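Malonyl CoA-acyl carrier protein transacylase (Staphylococcus aureus, PDB 3IM9) transfers the malonyl group of malonyl-CoA to holo acyl carrier protein, releasing CoA and supplying malonyl-ACP for bacterial fatty acid synthesis. Local coordinates at residues A[24-29]-A[75-80]; A[53-58]-A[62-67]; A[119-124]-A[219-224]; A[184-189]-A[197-202]. All coordinates share one frame; numbering follows the deposited sequence.

Contact 1 (A[24-29]-A[75-80]); sequences VGMAQD and LTHSSA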
loop_
_atom_site.group_PDB
_atom_site.type_symbol
_atom_site.label_atom_id
_atom_site.label_comp_id
_atom_site.label_asym_id
_atom_site.label_seq_id
_atom_site.Cartn_x
_atom_site.Cartn_y
_atom_site.Cartn_z
ATOM N N VAL A 24 -6.189 15.311 4.436
ATOM C CA VAL A 24 -6.491 16.534 3.744
ATOM C C VAL A 24 -5.334 17.508 3.932
ATOM O O VAL A 24 -4.781 17.714 5.032
ATOM C CB VAL A 24 -7.806 17.169 4.183
ATOM C CG1 VAL A 24 -8.036 18.441 3.323
ATOM C CG2 VAL A 24 -8.918 16.130 4.052
ATOM N N GLY A 25 -4.879 18.050 2.800
ATOM C CA GLY A 25 -3.745 18.978 2.761
ATOM C C GLY A 25 -2.520 18.303 2.128
ATOM O O GLY A 25 -1.507 18.964 1.851
ATOM N N MET A 26 -2.586 16.991 1.905
ATOM C CA MET A 26 -1.435 16.240 1.381
ATOM C C MET A 26 -0.942 16.820 0.056
ATOM O O MET A 26 -1.733 17.023 -0.899
ATOM C CB MET A 26 -1.764 14.753 1.243
ATOM C CG MET A 26 -2.970 14.493 0.308
ATOM S SD MET A 26 -3.588 12.764 0.421
ATOM C CE MET A 26 -2.263 11.864 -0.472
ATOM N N ALA A 27 0.385 17.089 0.047
ATOM C CA ALA A 27 1.118 17.626 -1.128
ATOM C C ALA A 27 0.879 19.115 -1.354
ATOM O O ALA A 27 1.455 19.635 -2.340
ATOM C CB ALA A 27 0.857 16.753 -2.430
ATOM N N GLN A 28 0.086 19.768 -0.505
ATOM C CA GLN A 28 -0.207 21.192 -0.812
ATOM C C GLN A 28 1.097 22.031 -0.729
ATOM O O GLN A 28 1.211 23.010 -1.449
ATOM C CB GLN A 28 -1.360 21.683 0.052
ATOM C CG GLN A 28 -0.894 21.937 1.394
ATOM C CD GLN A 28 -2.071 22.288 2.273
ATOM O OE1 GLN A 28 -1.970 22.102 3.489
ATOM N NE2 GLN A 28 -3.255 22.682 1.651
ATOM N N ASP A 29 2.059 21.575 0.054
ATOM C CA ASP A 29 3.302 22.263 0.172
ATOM C C ASP A 29 4.194 22.100 -1.025
ATOM O O ASP A 29 5.148 22.931 -1.231
ATOM C CB ASP A 29 3.994 21.869 1.464
ATOM C CG ASP A 29 4.318 20.335 1.559
ATOM O OD1 ASP A 29 5.311 19.996 2.248
ATOM O OD2 ASP A 29 3.547 19.578 0.922
ATOM N N LEU A 75 -0.866 7.741 -4.820
ATOM C CA LEU A 75 0.159 7.589 -5.866
ATOM C C LEU A 75 0.749 8.930 -6.276
ATOM O O LEU A 75 1.986 9.022 -6.460
ATOM C CB LEU A 75 -0.473 6.856 -7.076
ATOM C CG LEU A 75 0.574 6.540 -8.153
ATOM C CD1 LEU A 75 1.228 5.213 -7.846
ATOM C CD2 LEU A 75 -0.165 6.410 -9.478
ATOM N N THR A 76 -0.142 9.929 -6.441
ATOM C CA THR A 76 0.313 11.228 -6.902
ATOM C C THR A 76 1.221 11.867 -5.854
ATOM O O THR A 76 2.327 12.395 -6.194
ATOM C CB THR A 76 -0.873 12.113 -7.118
ATOM O OG1 THR A 76 -1.593 11.523 -8.235
ATOM C CG2 THR A 76 -0.445 13.539 -7.541
ATOM N N HIS A 77 0.874 11.811 -4.561
ATOM C CA HIS A 77 1.692 12.445 -3.525
ATOM C C HIS A 77 3.046 11.746 -3.424
ATOM O O HIS A 77 4.101 12.404 -3.466
ATOM C CB HIS A 77 0.947 12.314 -2.200
ATOM C CG HIS A 77 1.556 13.110 -1.064
ATOM N ND1 HIS A 77 2.637 13.980 -1.152
ATOM C CD2 HIS A 77 1.125 13.121 0.210
ATOM C CE1 HIS A 77 2.818 14.521 0.060
ATOM N NE2 HIS A 77 1.925 13.979 0.897
ATOM N N SER A 78 3.080 10.421 -3.361
ATOM C CA SER A 78 4.329 9.703 -3.254
ATOM C C SER A 78 5.204 9.920 -4.497
ATOM O O SER A 78 6.428 10.086 -4.369
ATOM C CB SER A 78 4.086 8.192 -3.061
ATOM O OG SER A 78 3.626 7.943 -1.721
ATOM N N SER A 79 4.563 9.933 -5.677
ATOM C CA SER A 79 5.378 10.086 -6.918
ATOM C C SER A 79 5.899 11.516 -7.006
ATOM O O SER A 79 6.975 11.742 -7.615
ATOM C CB SER A 79 4.503 9.779 -8.121
ATOM O OG SER A 79 4.162 8.350 -8.126
ATOM N N ALA A 80 5.148 12.491 -6.522
ATOM C CA ALA A 80 5.584 13.903 -6.600
ATOM C C ALA A 80 6.780 14.088 -5.696
ATOM O O ALA A 80 7.777 14.726 -6.064
ATOM C CB ALA A 80 4.428 14.848 -6.172
#

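Contact 2 (A[53-58]-A[62-67]); sequences LETMFT and GKLGET. With ACT (acetate ion), chain C.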
loop_
_atom_site.group_PDB
_atom_site.type_symbol
_atom_site.label_atom_id
_atom_site.label_comp_id
_atom_site.label_asym_id
_atom_site.label_seq_id
_atom_site.Cartn_x
_atom_site.Cartn_y
_atom_site.Cartn_z
ATOM N N LEU A 53 -6.521 17.502 -7.365
ATOM C CA LEU A 53 -5.793 18.377 -6.475
ATOM C C LEU A 53 -6.677 19.052 -5.393
ATOM O O LEU A 53 -6.246 19.175 -4.249
ATOM C CB LEU A 53 -4.947 19.453 -7.258
ATOM C CG LEU A 53 -4.024 18.839 -8.334
ATOM C CD1 LEU A 53 -3.184 19.973 -8.952
ATOM C CD2 LEU A 53 -3.068 17.813 -7.720
ATOM N N GLU A 54 -7.906 19.413 -5.777
ATOM C CA GLU A 54 -8.843 19.973 -4.769
ATOM C C GLU A 54 -9.107 18.896 -3.717
ATOM O O GLU A 54 -9.040 19.141 -2.524
ATOM C CB GLU A 54 -10.120 20.373 -5.459
ATOM C CG GLU A 54 -11.070 21.101 -4.416
ATOM C CD GLU A 54 -11.727 20.259 -3.371
ATOM O OE1 GLU A 54 -12.121 19.130 -3.694
ATOM O OE2 GLU A 54 -11.866 20.787 -2.250
ATOM N N THR A 55 -9.228 17.666 -4.219
ATOM C CA THR A 55 -9.567 16.545 -3.313
ATOM C C THR A 55 -8.428 16.291 -2.328
ATOM O O THR A 55 -8.672 16.072 -1.112
ATOM C CB THR A 55 -9.932 15.303 -4.095
ATOM O OG1 THR A 55 -11.057 15.592 -4.913
ATOM C CG2 THR A 55 -10.381 14.126 -3.134
ATOM N N MET A 56 -7.171 16.414 -2.816
ATOM C CA MET A 56 -6.002 16.256 -1.962
ATOM C C MET A 56 -5.839 17.450 -0.956
ATOM O O MET A 56 -5.511 17.281 0.234
ATOM C CB MET A 56 -4.714 16.162 -2.790
ATOM C CG MET A 56 -4.705 14.793 -3.539
ATOM S SD MET A 56 -3.406 14.733 -4.767
ATOM C CE MET A 56 -1.918 14.664 -3.718
ATOM N N PHE A 57 -6.000 18.667 -1.453
ATOM C CA PHE A 57 -5.597 19.823 -0.661
ATOM C C PHE A 57 -6.672 20.373 0.262
ATOM O O PHE A 57 -6.237 20.859 1.342
ATOM C CB PHE A 57 -5.172 21.009 -1.597
ATOM C CG PHE A 57 -4.029 20.702 -2.564
ATOM C CD1 PHE A 57 -3.121 19.623 -2.426
ATOM C CD2 PHE A 57 -3.846 21.611 -3.666
ATOM C CE1 PHE A 57 -2.077 19.380 -3.382
ATOM C CE2 PHE A 57 -2.802 21.360 -4.558
ATOM C CZ PHE A 57 -1.903 20.290 -4.433
ATOM N N THR A 58 -7.945 20.378 -0.128
ATOM C CA THR A 58 -8.970 20.974 0.702
ATOM C C THR A 58 -10.179 20.011 0.883
ATOM O O THR A 58 -10.878 20.131 1.908
ATOM C CB THR A 58 -9.453 22.322 0.135
ATOM O OG1 THR A 58 -9.690 22.229 -1.252
ATOM C CG2 THR A 58 -8.315 23.329 0.241
ATOM N N GLY A 62 -15.532 16.072 0.976
ATOM C CA GLY A 62 -15.232 15.011 1.959
ATOM C C GLY A 62 -15.113 13.616 1.326
ATOM O O GLY A 62 -15.595 12.595 1.923
ATOM N N LYS A 63 -14.494 13.531 0.140
ATOM C CA LYS A 63 -14.371 12.273 -0.599
ATOM C C LYS A 63 -12.908 11.743 -0.695
ATOM O O LYS A 63 -12.661 10.727 -1.388
ATOM C CB LYS A 63 -14.977 12.367 -2.006
ATOM C CG LYS A 63 -14.253 13.401 -2.872
ATOM C CD LYS A 63 -14.818 13.390 -4.275
ATOM C CE LYS A 63 -14.078 14.292 -5.283
ATOM N NZ LYS A 63 -14.217 15.729 -5.040
ATOM N N LEU A 64 -11.992 12.410 -0.023
ATOM C CA LEU A 64 -10.554 11.974 -0.124
ATOM C C LEU A 64 -10.374 10.527 0.380
ATOM O O LEU A 64 -9.574 9.775 -0.159
ATOM C CB LEU A 64 -9.622 12.968 0.611
ATOM C CG LEU A 64 -8.131 12.515 0.605
ATOM C CD1 LEU A 64 -7.573 12.461 -0.877
ATOM C CD2 LEU A 64 -7.240 13.540 1.368
ATOM N N GLY A 65 -11.164 10.145 1.388
ATOM C CA GLY A 65 -11.053 8.786 1.955
ATOM C C GLY A 65 -11.852 7.726 1.234
ATOM O O GLY A 65 -11.772 6.560 1.697
ATOM N N GLU A 66 -12.529 8.048 0.125
ATOM C CA GLU A 66 -13.221 7.024 -0.676
ATOM C C GLU A 66 -12.154 6.523 -1.638
ATOM O O GLU A 66 -11.596 7.312 -2.428
ATOM C CB GLU A 66 -14.415 7.641 -1.423
ATOM C CG GLU A 66 -15.406 8.239 -0.373
ATOM C CD GLU A 66 -16.508 9.112 -0.927
ATOM O OE1 GLU A 66 -16.690 9.122 -2.145
ATOM O OE2 GLU A 66 -17.230 9.811 -0.141
ATOM N N THR A 67 -11.877 5.219 -1.579
ATOM C CA THR A 67 -10.667 4.608 -2.235
ATOM C C THR A 67 -10.537 4.900 -3.733
ATOM O O THR A 67 -9.384 4.988 -4.215
ATOM C CB THR A 67 -10.654 3.112 -1.921
ATOM O OG1 THR A 67 -9.308 2.644 -2.125
ATOM C CG2 THR A 67 -11.656 2.320 -2.714
HETATM C C ACT C . -12.878 2.791 0.709
HETATM O O ACT C . -13.443 3.619 0.006
HETATM O OXT ACT C . -13.292 1.614 0.507
HETATM C CH3 ACT C . -11.812 3.117 1.692
HETATM O O HOH W 1 -13.593 17.168 -2.570
HETATM O O HOH W 2 -13.222 18.451 -5.906
#

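Contact 3 (A[119-124]-A[219-224]); sequences VRKRGQ and SSYINQ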
loop_
_atom_site.group_PDB
_atom_site.type_symbol
_atom_site.label_atom_id
_atom_site.label_comp_id
_atom_site.label_asym_id
_atom_site.label_seq_id
_atom_site.Cartn_x
_atom_site.Cartn_y
_atom_site.Cartn_z
ATOM N N VAL A 119 -4.497 2.992 -11.138
ATOM C CA VAL A 119 -4.985 2.908 -9.758
ATOM C C VAL A 119 -6.316 3.624 -9.614
ATOM O O VAL A 119 -7.143 3.247 -8.711
ATOM C CB VAL A 119 -3.966 3.463 -8.725
ATOM C CG1 VAL A 119 -2.681 2.654 -8.784
ATOM C CG2 VAL A 119 -3.728 4.990 -8.792
ATOM N N ARG A 120 -6.648 4.626 -10.469
ATOM C CA ARG A 120 -7.984 5.118 -10.455
ATOM C C ARG A 120 -8.981 3.998 -10.823
ATOM O O ARG A 120 -10.025 3.874 -10.147
ATOM C CB ARG A 120 -8.076 6.339 -11.469
ATOM C CG ARG A 120 -9.527 6.801 -11.789
ATOM C CD ARG A 120 -10.155 7.363 -10.550
ATOM N NE ARG A 120 -11.342 8.178 -10.951
ATOM C CZ ARG A 120 -12.148 8.749 -10.087
ATOM N NH1 ARG A 120 -11.949 8.604 -8.759
ATOM N NH2 ARG A 120 -13.198 9.528 -10.522
ATOM N N LYS A 121 -8.699 3.200 -11.893
ATOM C CA LYS A 121 -9.604 2.119 -12.184
ATOM C C LYS A 121 -9.627 1.064 -11.050
ATOM O O LYS A 121 -10.701 0.614 -10.736
ATOM C CB LYS A 121 -9.109 1.425 -13.506
ATOM C CG LYS A 121 -10.043 0.256 -13.995
ATOM C CD LYS A 121 -11.404 0.682 -14.400
ATOM C CE LYS A 121 -11.370 1.316 -15.762
ATOM N NZ LYS A 121 -12.788 1.450 -16.370
ATOM N N ARG A 122 -8.469 0.760 -10.474
ATOM C CA ARG A 122 -8.405 -0.227 -9.350
ATOM C C ARG A 122 -9.336 0.234 -8.208
ATOM O O ARG A 122 -10.150 -0.537 -7.733
ATOM C CB ARG A 122 -6.969 -0.224 -8.820
ATOM C CG ARG A 122 -6.713 -1.308 -7.793
ATOM C CD ARG A 122 -5.237 -1.310 -7.429
ATOM N NE ARG A 122 -4.876 -2.273 -6.407
ATOM C CZ ARG A 122 -4.881 -2.017 -5.108
ATOM N NH1 ARG A 122 -5.261 -0.836 -4.638
ATOM N NH2 ARG A 122 -4.452 -2.922 -4.253
ATOM N N GLY A 123 -9.275 1.537 -7.873
ATOM C CA GLY A 123 -10.110 2.094 -6.799
ATOM C C GLY A 123 -11.592 2.032 -7.158
ATOM O O GLY A 123 -12.459 1.717 -6.298
ATOM N N GLN A 124 -11.936 2.368 -8.423
ATOM C CA GLN A 124 -13.362 2.365 -8.816
ATOM C C GLN A 124 -13.884 0.915 -8.845
ATOM O O GLN A 124 -14.975 0.686 -8.343
ATOM C CB GLN A 124 -13.554 2.899 -10.244
ATOM C CG GLN A 124 -13.232 4.406 -10.334
ATOM C CD GLN A 124 -13.296 4.848 -11.762
ATOM O OE1 GLN A 124 -12.677 4.233 -12.687
ATOM N NE2 GLN A 124 -14.077 5.900 -11.976
ATOM N N SER A 219 -7.757 -7.076 -15.028
ATOM C CA SER A 219 -6.809 -7.636 -16.019
ATOM C C SER A 219 -7.041 -7.065 -17.376
ATOM O O SER A 219 -6.024 -6.717 -18.026
ATOM C CB SER A 219 -6.885 -9.160 -16.136
ATOM O OG SER A 219 -6.628 -9.759 -14.925
ATOM N N SER A 220 -8.299 -6.870 -17.775
ATOM C CA SER A 220 -8.581 -6.302 -19.085
ATOM C C SER A 220 -8.061 -4.857 -19.223
ATOM O O SER A 220 -7.407 -4.467 -20.236
ATOM C CB SER A 220 -10.068 -6.339 -19.371
ATOM O OG SER A 220 -10.248 -5.773 -20.644
ATOM N N TYR A 221 -8.321 -4.030 -18.237
ATOM C CA TYR A 221 -7.861 -2.642 -18.280
ATOM C C TYR A 221 -6.335 -2.504 -18.283
ATOM O O TYR A 221 -5.811 -1.693 -18.997
ATOM C CB TYR A 221 -8.426 -1.822 -17.105
ATOM C CG TYR A 221 -8.211 -0.336 -17.237
ATOM C CD1 TYR A 221 -8.807 0.369 -18.229
ATOM C CD2 TYR A 221 -7.397 0.343 -16.360
ATOM C CE1 TYR A 221 -8.611 1.708 -18.331
ATOM C CE2 TYR A 221 -7.211 1.693 -16.449
ATOM C CZ TYR A 221 -7.792 2.382 -17.431
ATOM O OH TYR A 221 -7.586 3.721 -17.483
ATOM N N ILE A 222 -5.663 -3.260 -17.434
ATOM C CA ILE A 222 -4.224 -3.109 -17.326
ATOM C C ILE A 222 -3.487 -3.512 -18.650
ATOM O O ILE A 222 -2.315 -3.140 -18.819
ATOM C CB ILE A 222 -3.580 -3.715 -16.108
ATOM C CG1 ILE A 222 -3.657 -5.269 -16.107
ATOM C CG2 ILE A 222 -4.235 -3.067 -14.775
ATOM C CD1 ILE A 222 -3.005 -5.976 -14.969
ATOM N N ASN A 223 -4.182 -4.219 -19.507
ATOM C CA ASN A 223 -3.604 -4.578 -20.832
ATOM C C ASN A 223 -3.569 -3.411 -21.739
ATOM O O ASN A 223 -2.939 -3.493 -22.791
ATOM C CB ASN A 223 -4.461 -5.650 -21.570
ATOM C CG ASN A 223 -4.323 -7.005 -20.960
ATOM O OD1 ASN A 223 -3.353 -7.309 -20.237
ATOM N ND2 ASN A 223 -5.364 -7.834 -21.202
ATOM N N GLN A 224 -4.235 -2.330 -21.358
ATOM C CA GLN A 224 -4.159 -1.088 -22.168
ATOM C C GLN A 224 -2.839 -0.334 -21.981
ATOM O O GLN A 224 -2.650 0.759 -22.638
ATOM C CB GLN A 224 -5.356 -0.187 -21.952
ATOM C CG GLN A 224 -6.686 -0.885 -22.286
ATOM C CD GLN A 224 -7.869 -0.034 -22.033
ATOM O OE1 GLN A 224 -7.826 1.192 -21.936
ATOM N NE2 GLN A 224 -9.051 -0.713 -21.899
#

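Contact 4 (A[184-189]-A[197-202]); sequences ELVEKG and VMPLAV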
loop_
_atom_site.group_PDB
_atom_site.type_symbol
_atom_site.label_atom_id
_atom_site.label_comp_id
_atom_site.label_asym_id
_atom_site.label_seq_id
_atom_site.Cartn_x
_atom_site.Cartn_y
_atom_site.Cartn_z
ATOM N N GLU A 184 -19.371 -9.918 13.733
ATOM C CA GLU A 184 -19.338 -10.899 14.855
ATOM C C GLU A 184 -17.972 -10.821 15.518
ATOM O O GLU A 184 -17.897 -10.889 16.752
ATOM C CB GLU A 184 -19.615 -12.287 14.302
ATOM C CG GLU A 184 -19.681 -13.342 15.381
ATOM C CD GLU A 184 -20.071 -14.729 14.813
ATOM O OE1 GLU A 184 -20.259 -14.847 13.579
ATOM O OE2 GLU A 184 -20.143 -15.686 15.630
ATOM N N LEU A 185 -16.902 -10.715 14.739
ATOM C CA LEU A 185 -15.553 -10.569 15.323
ATOM C C LEU A 185 -15.416 -9.284 16.135
ATOM O O LEU A 185 -14.769 -9.265 17.190
ATOM C CB LEU A 185 -14.522 -10.666 14.226
ATOM C CG LEU A 185 -13.108 -10.625 14.746
ATOM C CD1 LEU A 185 -12.835 -11.722 15.761
ATOM C CD2 LEU A 185 -12.107 -10.704 13.547
ATOM N N VAL A 186 -15.901 -8.175 15.575
ATOM C CA VAL A 186 -15.911 -6.890 16.294
ATOM C C VAL A 186 -16.612 -7.113 17.683
ATOM O O VAL A 186 -16.077 -6.633 18.707
ATOM C CB VAL A 186 -16.611 -5.780 15.470
ATOM C CG1 VAL A 186 -16.771 -4.522 16.402
ATOM C CG2 VAL A 186 -15.726 -5.453 14.277
ATOM N N GLU A 187 -17.756 -7.767 17.655
ATOM C CA GLU A 187 -18.554 -7.914 18.918
ATOM C C GLU A 187 -17.841 -8.819 19.895
ATOM O O GLU A 187 -17.800 -8.454 21.086
ATOM C CB GLU A 187 -19.902 -8.540 18.616
ATOM C CG GLU A 187 -20.781 -7.567 17.871
ATOM C CD GLU A 187 -22.048 -8.235 17.335
ATOM O OE1 GLU A 187 -22.876 -7.465 16.802
ATOM O OE2 GLU A 187 -22.210 -9.490 17.432
ATOM N N LYS A 188 -17.292 -9.937 19.416
ATOM C CA LYS A 188 -16.677 -10.927 20.305
ATOM C C LYS A 188 -15.211 -10.757 20.520
ATOM O O LYS A 188 -14.615 -11.499 21.347
ATOM C CB LYS A 188 -16.872 -12.375 19.744
ATOM C CG LYS A 188 -18.316 -12.616 19.618
ATOM C CD LYS A 188 -18.520 -14.072 19.133
ATOM C CE LYS A 188 -18.043 -15.084 20.160
ATOM N NZ LYS A 188 -18.733 -16.441 19.994
ATOM N N GLY A 189 -14.544 -9.833 19.801
ATOM C CA GLY A 189 -13.041 -9.739 19.810
ATOM C C GLY A 189 -12.406 -9.649 21.190
ATOM O O GLY A 189 -11.470 -10.398 21.461
ATOM N N VAL A 197 -10.661 -5.003 18.424
ATOM C CA VAL A 197 -11.027 -5.367 17.054
ATOM C C VAL A 197 -11.750 -4.104 16.528
ATOM O O VAL A 197 -12.864 -3.767 16.992
ATOM C CB VAL A 197 -11.896 -6.585 16.911
ATOM C CG1 VAL A 197 -12.237 -6.807 15.356
ATOM C CG2 VAL A 197 -11.172 -7.822 17.412
ATOM N N MET A 198 -11.079 -3.366 15.643
ATOM C CA MET A 198 -11.620 -2.087 15.103
ATOM C C MET A 198 -12.201 -2.309 13.714
ATOM O O MET A 198 -11.459 -2.630 12.809
ATOM C CB MET A 198 -10.396 -1.122 15.043
ATOM C CG MET A 198 -10.838 0.208 14.568
ATOM S SD MET A 198 -9.392 1.231 13.910
ATOM C CE MET A 198 -8.853 1.797 15.512
ATOM N N PRO A 199 -13.545 -2.147 13.530
ATOM C CA PRO A 199 -14.062 -2.222 12.195
ATOM C C PRO A 199 -13.506 -1.007 11.465
ATOM O O PRO A 199 -13.379 0.087 12.100
ATOM C CB PRO A 199 -15.608 -2.063 12.424
ATOM C CG PRO A 199 -15.762 -1.328 13.679
ATOM C CD PRO A 199 -14.530 -1.664 14.515
ATOM N N LEU A 200 -13.246 -1.176 10.181
ATOM C CA LEU A 200 -12.583 -0.137 9.389
ATOM C C LEU A 200 -13.545 0.519 8.395
ATOM O O LEU A 200 -14.551 -0.053 7.947
ATOM C CB LEU A 200 -11.419 -0.738 8.579
ATOM C CG LEU A 200 -10.269 -1.306 9.465
ATOM C CD1 LEU A 200 -9.174 -1.800 8.640
ATOM C CD2 LEU A 200 -9.670 -0.253 10.483
ATOM N N ALA A 201 -13.234 1.749 8.023
ATOM C CA ALA A 201 -14.018 2.447 6.997
ATOM C C ALA A 201 -13.586 1.990 5.621
ATOM O O ALA A 201 -12.644 2.552 5.027
ATOM C CB ALA A 201 -13.783 3.990 7.149
ATOM N N VAL A 202 -14.222 0.968 5.093
ATOM C CA VAL A 202 -13.933 0.392 3.787
ATOM C C VAL A 202 -15.242 0.092 3.076
ATOM O O VAL A 202 -16.275 -0.147 3.733
ATOM C CB VAL A 202 -13.110 -0.947 3.917
ATOM C CG1 VAL A 202 -11.719 -0.634 4.444
ATOM C CG2 VAL A 202 -13.886 -1.993 4.790
HETATM O O HOH W 3 -14.689 -4.303 19.145
#

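Contact 1 (A[24-29]-A[75-80])
His77, on helix 67-84, pushes its imidazole against the type II beta turn that runs from Gly25 to Gln28, and the contact can be followed atom by atom along this side chain. CB, the first carbon off the helix, meets the end of a methionine: Met26 CE lies 3.7 Å from His77 CB. With CG anti to the backbone N (chi1 -171°), the ring is carried away from the helix into the turn. His77 CD2 is the next atom to be packed, touching Met26 CB at 3.5 Å as well as the same terminal methyl. Met26 bends at chi3 (-73°), which brings CE back to the root of the histidine while its CB stays near the ring. On the other branch, His77 ND1 lies 3.5 Å from Ala27 CB, and that methyl sits over the ring face, 3.9 Å from the centroid, as a CH-pi contact. At the far end Ala27 N stands over the same face, offset toward the rim and 3.5 Å from His77 CE1. A small methyl suits position 27, where the turn presses directly on a flat ring, whereas the flexible methionine can follow the ring's flank. His77 ND1 is buried with no polar partner in the model. The turn, in the loop between strand 11-16 and helix 35-47, thus packs against one side of helix 67-84; Leu41 of helix 35-47 touches Ala27, while Leu75 and Ser79 face helices 99-106 and 112-128.

Contact 2 (A[53-58]-A[62-67])
Thr55 of the short helix 52-57 packs against Lys63 and Leu64 in the loop that links this helix to the next, 67-84; the chain leaves the first helix at Thr58 and makes a type I beta turn from Lys63 to Glu66. The tight part is mostly hydrocarbon, laid against one backbone carbonyl. Leu64 sets its CB 3.7 Å from Thr55 O, an oxygen buried with no polar partner in the model. Thr55 CG2, anti to its backbone nitrogen, is directed at the turn and meets Leu64 CA at 3.7 Å. A branched leucine suits this place because both methyls lie near the carbonyl while it also touches Ala73 of helix 67-84.

The polar side is looser. Lys63 crosses Thr55 at about a right angle, and a bend at chi4 (-68°) turns its ammonium toward the threonine hydroxyl. The bond from Lys63 NZ to Thr55 OG1 is weak, at 3.2 Å; the hydroxyl also bonds to Asp51 O, and the lysine forms a salt bridge with Glu61. Glu54 OE1 remains 4.2 Å from Lys63 NZ, too far for direct pairing, but two waters each donate to that oxygen and accept from the ammonium; Thr58 OG1 and Glu60 N hold Glu54 OE2. A long lysine suits this partly exposed edge, its aliphatic part passing across Thr55 while its charge stays hydrated. Farther on, an acetate, probably from the crystallisation liquor, also takes a bond from Ser203 N; Thr67 N donates to its O at 2.7 Å, nearly straight at 172°.

Contact 3 (A[119-124]-A[219-224])
Lys121 lays its aliphatic chain over one face of the Tyr221 ring, joining two helices, 112-128 and 215-222, of the acyltransferase fold. Its CB stands above the ring's rim, 3.5 Å from Tyr221 CD2, and CG follows over the same side. The chain then folds at chi2 (65°) and chi3 (77°), and this double bend carries CE back across the ring instead of past it. Lys121 CE stands over the centre of the face, 3.7 Å from the Tyr221 centroid, in a CH-pi contact. The ammonium lies farther out: Lys121 NZ is 4.9 Å from the centroid, an off-centre cation-pi interaction.

Each residue suits this partly exposed site. Lysine offers methylenes to the ring and a charged end for the surface, while tyrosine supplies a broad face that spans the gap between backbones, Lys121 CA and Tyr221 CA being 7.9 Å apart. Tyr221 also meets Phe225 edge-to-face and touches Lys117, one helical turn before Lys121.

The adjacent residue of the first helix has a different task. Arg122 belongs to the calcium site seen in this structure, and its guanidinium bonds to Gln71, Gln256 and the hydroxyl of Ser97, the probable nucleophile. The same helix thus carries a surface contact at Lys121 and, one residue on, a member of the calcium site. No hydrogen bond joins the two segments; where the lysine first reaches the ring, Lys121 CB is also 3.5 Å from Tyr221 CE2.

Contact 4 (A[184-189]-A[197-202])
Val197 opens the strand side of this contact by directing its side chain at the helix. The short axes of helix 184-188 and strand 197-199 approach to 7.6 Å at an oblique 140°, nearer antiparallel than parallel. The valine's two methyls part company. CG1, anti to the backbone N (chi1 178°), packs between Leu185 CG and Val186 CG2, the latter 3.9 Å away. Val197 CG2 turns the other way and lies 3.6 Å from Gly189 CA; glycine suits that position because, with no side chain, it lets the methyl come this close. The backbone of Val197 takes part as well: water 3, 2.7 Å from Val186 O and 2.9 Å from Val197 O, is within hydrogen-bonding distance of both carbonyls. Met198 turns from the helix, and its backbone pairs with Ala139 of strand 135-141. Pro199 returns to the contact with its ring, whose CB lies 3.9 Å from Val186 CG2; the two side chains cross at about a right angle. Beta-branched valine on both surfaces, backed by Leu185 among Val140, Ile151 and Leu155, makes a compact apolar joint. With no direct hydrogen bond between the segments, helix and sheet edge are probably held chiefly by burial of hydrocarbon.

In the fold
Contacts 1 to 3 gather in the larger part of the acyltransferase fold, while contact 4 lies in the smaller lobe, its centre 25 to 30 Å from theirs. Along the chain contact 2 is nested within the loop closed by contact 1, and contact 4 within that closed by contact 3. Contacts 1 and 2, centred 11 Å apart, touch directly: Gly25 N lies 2.8 Å from Met56 O, a probable hydrogen bond. Contact 3 reaches both through helix 112-128, Val119 meeting Leu75 and Gly123 meeting Thr67. Of the four, only contact 3 contains a residue of the calcium site, Arg122, which also bonds to Ser97, the probable active-site serine. Contact 4 joins a helix to the edge strand of the mixed sheet.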